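Local coordinates for MlnD (Bacillus methylotrophicus, PDB 5IL5), which is a multifunctional polyketide synthase protein linked to macrolactin synthesis, here its dehydratase domain, which probably removes water from beta-hydroxyacyl chains on a carrier protein, at residues L236-D247 with I278-F287. Residues are numbered along the deposited sequence; the frame is centred on the assembly and turned at random.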
loop_
_atom_site.group_PDB
_atom_site.type_symbol
_atom_site.label_atom_id
_atom_site.label_comp_id
_atom_site.label_asym_id
_atom_site.label_seq_id
_atom_site.Cartn_x
_atom_site.Cartn_y
_atom_site.Cartn_z
ATOM N N LEU A 236 -11.889 -16.564 25.278
ATOM C CA LEU A 236 -10.780 -16.225 24.396
ATOM C C LEU A 236 -10.293 -17.531 23.781
ATOM O O LEU A 236 -9.821 -18.409 24.515
ATOM C CB LEU A 236 -9.645 -15.531 25.148
ATOM C CG LEU A 236 -8.397 -15.275 24.299
ATOM C CD1 LEU A 236 -7.899 -13.867 24.558
ATOM C CD2 LEU A 236 -7.295 -16.293 24.575
ATOM N N PRO A 237 -10.382 -17.717 22.462
ATOM C CA PRO A 237 -9.939 -18.997 21.897
ATOM C C PRO A 237 -8.440 -18.997 21.671
ATOM O O PRO A 237 -7.945 -18.504 20.653
ATOM C CB PRO A 237 -10.734 -19.110 20.586
ATOM C CG PRO A 237 -11.324 -17.746 20.327
ATOM C CD PRO A 237 -10.916 -16.814 21.426
ATOM N N GLU A 238 -7.719 -19.584 22.626
ATOM C CA GLU A 238 -6.262 -19.520 22.626
ATOM C C GLU A 238 -5.677 -20.112 21.350
ATOM O O GLU A 238 -4.725 -19.561 20.787
ATOM C CB GLU A 238 -5.720 -20.233 23.869
ATOM C CG GLU A 238 -4.270 -19.902 24.232
ATOM C CD GLU A 238 -3.934 -20.250 25.674
ATOM O OE1 GLU A 238 -4.658 -21.073 26.284
ATOM O OE2 GLU A 238 -2.944 -19.693 26.197
ATOM N N ASN A 239 -6.231 -21.228 20.876
ATOM C CA ASN A 239 -5.708 -21.903 19.696
ATOM C C ASN A 239 -6.838 -22.417 18.816
ATOM O O ASN A 239 -7.910 -22.780 19.300
ATOM C CB ASN A 239 -4.818 -23.079 20.075
ATOM C CG ASN A 239 -3.481 -22.642 20.625
ATOM O OD1 ASN A 239 -3.321 -22.473 21.828
ATOM N ND2 ASN A 239 -2.509 -22.456 19.741
ATOM N N ILE A 240 -6.591 -22.408 17.507
ATOM C CA ILE A 240 -7.467 -23.052 16.534
ATOM C C ILE A 240 -6.578 -23.726 15.495
ATOM O O ILE A 240 -5.756 -23.062 14.853
ATOM C CB ILE A 240 -8.436 -22.064 15.865
ATOM C CG1 ILE A 240 -9.170 -21.277 16.958
ATOM C CG2 ILE A 240 -9.415 -22.818 14.969
ATOM C CD1 ILE A 240 -10.327 -20.421 16.485
ATOM N N LYS A 241 -6.731 -25.040 15.334
ATOM C CA LYS A 241 -5.804 -25.787 14.489
ATOM C C LYS A 241 -6.029 -25.489 13.007
ATOM O O LYS A 241 -5.078 -25.169 12.286
ATOM C CB LYS A 241 -5.917 -27.289 14.775
ATOM C CG LYS A 241 -5.367 -27.701 16.149
ATOM C CD LYS A 241 -4.466 -28.943 16.062
ATOM C CE LYS A 241 -3.837 -29.326 17.408
ATOM N NZ LYS A 241 -2.747 -28.398 17.843
ATOM N N GLU A 242 -7.270 -25.593 12.527
ATOM C CA GLU A 242 -7.550 -25.370 11.111
ATOM C C GLU A 242 -8.765 -24.480 10.913
ATOM O O GLU A 242 -9.721 -24.513 11.694
ATOM C CB GLU A 242 -7.783 -26.679 10.351
ATOM C CG GLU A 242 -6.513 -27.318 9.827
ATOM C CD GLU A 242 -6.788 -28.584 9.051
ATOM O OE1 GLU A 242 -7.954 -29.030 9.042
ATOM O OE2 GLU A 242 -5.848 -29.117 8.424
ATOM N N CYS A 243 -8.718 -23.699 9.833
ATOM C CA CYS A 243 -9.878 -22.966 9.332
ATOM C C CYS A 243 -9.882 -23.056 7.811
ATOM O O CYS A 243 -8.995 -22.509 7.150
ATOM C CB CYS A 243 -9.860 -21.511 9.783
ATOM S SG CYS A 243 -11.234 -20.587 9.097
ATOM N N THR A 244 -10.894 -23.719 7.261
ATOM C CA THR A 244 -11.022 -23.941 5.829
ATOM C C THR A 244 -12.298 -23.278 5.336
ATOM O O THR A 244 -13.348 -23.394 5.975
ATOM C CB THR A 244 -11.046 -25.440 5.515
ATOM O OG1 THR A 244 -9.990 -26.101 6.227
ATOM C CG2 THR A 244 -10.915 -25.697 4.017
ATOM N N ILE A 245 -12.205 -22.591 4.202
ATOM C CA ILE A 245 -13.328 -21.871 3.613
ATOM C C ILE A 245 -13.628 -22.560 2.292
ATOM O O ILE A 245 -12.961 -22.299 1.283
ATOM C CB ILE A 245 -13.025 -20.384 3.409
ATOM C CG1 ILE A 245 -12.487 -19.748 4.692
ATOM C CG2 ILE A 245 -14.277 -19.634 2.972
ATOM C CD1 ILE A 245 -11.544 -18.631 4.408
ATOM N N PHE A 246 -14.645 -23.426 2.286
ATOM C CA PHE A 246 -14.972 -24.201 1.094
ATOM C C PHE A 246 -15.821 -23.408 0.111
ATOM O O PHE A 246 -15.698 -23.583 -1.108
ATOM C CB PHE A 246 -15.710 -25.473 1.498
ATOM C CG PHE A 246 -14.933 -26.355 2.419
ATOM C CD1 PHE A 246 -14.026 -27.270 1.917
ATOM C CD2 PHE A 246 -15.109 -26.273 3.789
ATOM C CE1 PHE A 246 -13.311 -28.088 2.764
ATOM C CE2 PHE A 246 -14.394 -27.089 4.639
ATOM C CZ PHE A 246 -13.495 -27.998 4.126
ATOM N N ASP A 247 -16.687 -22.539 0.620
ATOM C CA ASP A 247 -17.688 -21.887 -0.218
ATOM C C ASP A 247 -18.154 -20.642 0.521
ATOM O O ASP A 247 -18.810 -20.748 1.561
ATOM C CB ASP A 247 -18.850 -22.833 -0.506
ATOM C CG ASP A 247 -19.855 -22.249 -1.481
ATOM O OD1 ASP A 247 -19.807 -21.022 -1.727
ATOM O OD2 ASP A 247 -20.689 -23.019 -2.010
ATOM N N ILE A 278 -21.187 -28.310 3.996
ATOM C CA ILE A 278 -20.225 -27.553 4.789
ATOM C C ILE A 278 -19.617 -26.437 3.947
ATOM O O ILE A 278 -18.995 -26.686 2.908
ATOM C CB ILE A 278 -19.138 -28.472 5.362
ATOM C CG1 ILE A 278 -19.767 -29.500 6.313
ATOM C CG2 ILE A 278 -18.083 -27.646 6.097
ATOM C CD1 ILE A 278 -18.837 -30.634 6.748
ATOM N N LEU A 279 -19.783 -25.196 4.409
ATOM C CA LEU A 279 -19.235 -24.023 3.742
ATOM C C LEU A 279 -17.923 -23.568 4.357
ATOM O O LEU A 279 -17.096 -22.973 3.659
ATOM C CB LEU A 279 -20.232 -22.856 3.809
ATOM C CG LEU A 279 -21.679 -23.130 3.393
ATOM C CD1 LEU A 279 -22.600 -21.966 3.721
ATOM C CD2 LEU A 279 -21.733 -23.421 1.914
ATOM N N MET A 280 -17.734 -23.816 5.651
ATOM C CA MET A 280 -16.530 -23.417 6.365
ATOM C C MET A 280 -16.392 -24.309 7.591
ATOM O O MET A 280 -17.389 -24.645 8.232
ATOM C CB MET A 280 -16.586 -21.938 6.768
ATOM C CG MET A 280 -15.370 -21.438 7.530
ATOM S SD MET A 280 -15.426 -19.652 7.806
ATOM C CE MET A 280 -16.743 -19.551 9.000
ATOM N N GLU A 281 -15.158 -24.693 7.900
ATOM C CA GLU A 281 -14.858 -25.598 9.001
ATOM C C GLU A 281 -13.849 -24.927 9.916
ATOM O O GLU A 281 -12.834 -24.412 9.440
ATOM C CB GLU A 281 -14.296 -26.934 8.476
ATOM C CG GLU A 281 -13.899 -27.932 9.558
ATOM C CD GLU A 281 -13.221 -29.167 8.999
ATOM O OE1 GLU A 281 -12.939 -29.188 7.781
ATOM O OE2 GLU A 281 -12.961 -30.104 9.790
ATOM N N LEU A 282 -14.113 -24.946 11.222
ATOM C CA LEU A 282 -13.105 -24.608 12.225
ATOM C C LEU A 282 -12.871 -25.823 13.108
ATOM O O LEU A 282 -13.740 -26.204 13.900
ATOM C CB LEU A 282 -13.506 -23.406 13.081
ATOM C CG LEU A 282 -13.206 -22.039 12.480
ATOM C CD1 LEU A 282 -14.318 -21.643 11.537
ATOM C CD2 LEU A 282 -12.991 -21.010 13.581
ATOM N N SER A 283 -11.687 -26.396 12.991
ATOM C CA SER A 283 -11.326 -27.601 13.712
ATOM C C SER A 283 -10.432 -27.267 14.903
ATOM O O SER A 283 -9.634 -26.328 14.865
ATOM C CB SER A 283 -10.611 -28.572 12.772
ATOM O OG SER A 283 -10.471 -29.849 13.366
ATOM N N GLY A 284 -10.563 -28.068 15.954
ATOM C CA GLY A 284 -9.668 -28.001 17.097
ATOM C C GLY A 284 -9.545 -26.644 17.756
ATOM O O GLY A 284 -8.436 -26.237 18.127
ATOM N N LEU A 285 -10.660 -25.941 17.937
ATOM C CA LEU A 285 -10.662 -24.744 18.769
ATOM C C LEU A 285 -10.501 -25.137 20.232
ATOM O O LEU A 285 -11.236 -25.994 20.736
ATOM C CB LEU A 285 -11.964 -23.962 18.575
ATOM C CG LEU A 285 -12.159 -22.651 19.356
ATOM C CD1 LEU A 285 -13.120 -21.714 18.636
ATOM C CD2 LEU A 285 -12.643 -22.909 20.782
ATOM N N VAL A 286 -9.538 -24.509 20.917
ATOM C CA VAL A 286 -9.232 -24.810 22.311
ATOM C C VAL A 286 -9.119 -23.507 23.092
ATOM O O VAL A 286 -8.445 -22.570 22.652
ATOM C CB VAL A 286 -7.937 -25.634 22.447
ATOM C CG1 VAL A 286 -7.792 -26.154 23.867
ATOM C CG2 VAL A 286 -7.929 -26.789 21.453
ATOM N N PHE A 287 -9.770 -23.450 24.251
ATOM C CA PHE A 287 -9.711 -22.267 25.104
ATOM C C PHE A 287 -8.452 -22.274 25.964
ATOM O O PHE A 287 -8.100 -23.290 26.568
ATOM C CB PHE A 287 -10.945 -22.190 25.999
ATOM C CG PHE A 287 -12.164 -21.680 25.304
ATOM C CD1 PHE A 287 -12.328 -20.322 25.080
ATOM C CD2 PHE A 287 -13.148 -22.549 24.869
ATOM C CE1 PHE A 287 -13.452 -19.842 24.441
ATOM C CE2 PHE A 287 -14.274 -22.074 24.230
ATOM C CZ PHE A 287 -14.424 -20.719 24.013
#
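In the double-hotdog fold of this dehydratase domain, strands 239-245 and 280-286 run antiparallel (174° between their directions) within the predicted C-terminal hotdog, and strand 239-245 also bonds to strand 92-98 of the N-terminal one. Reciprocal backbone bonds define the register: Thr-244 N to Glu-281 O is 3.0 Å and Glu-281 N to Thr-244 O is 2.9 Å, and Asn-239 pairs likewise with Val-286. Between these pairs lies a classic beta bulge, where Lys-241 and Glu-242 both face Ser-283 and bond its O only weakly, although Ser-283 N returns a sound 3.0 Å bond to Glu-242 O. Ile-240, Cys-243, Ile-245, Met-280, Leu-282 and Leu-285 form an apolar face: Cys-243 and Leu-282 touch Ile-75 of helix 74-86, Met-280 touches Ile-218 of helix 215-229. There Ile-240 and Leu-285 lie side by side, with Ile-240 CD1 3.8 Å from Leu-285 CD1, and the same methyl reaches Leu-282 CD2. Beyond the strand, Phe-246 CE2 meets Glu-281 CB edge-on at 3.8 Å and Ile-278 CG2 at 4.0 Å; Thr-244 CG2 lies over one ring face, offset toward the rim. CG of Phe-246 sits beside the backbone N (chi1 -59°), turning the ring back toward Glu-281. Leu-279 O accepts two bonds: Phe-246 N approaches from above the carbonyl plane, whereas Asp-247 N, at 3.1 Å, lies in that plane on a lone pair.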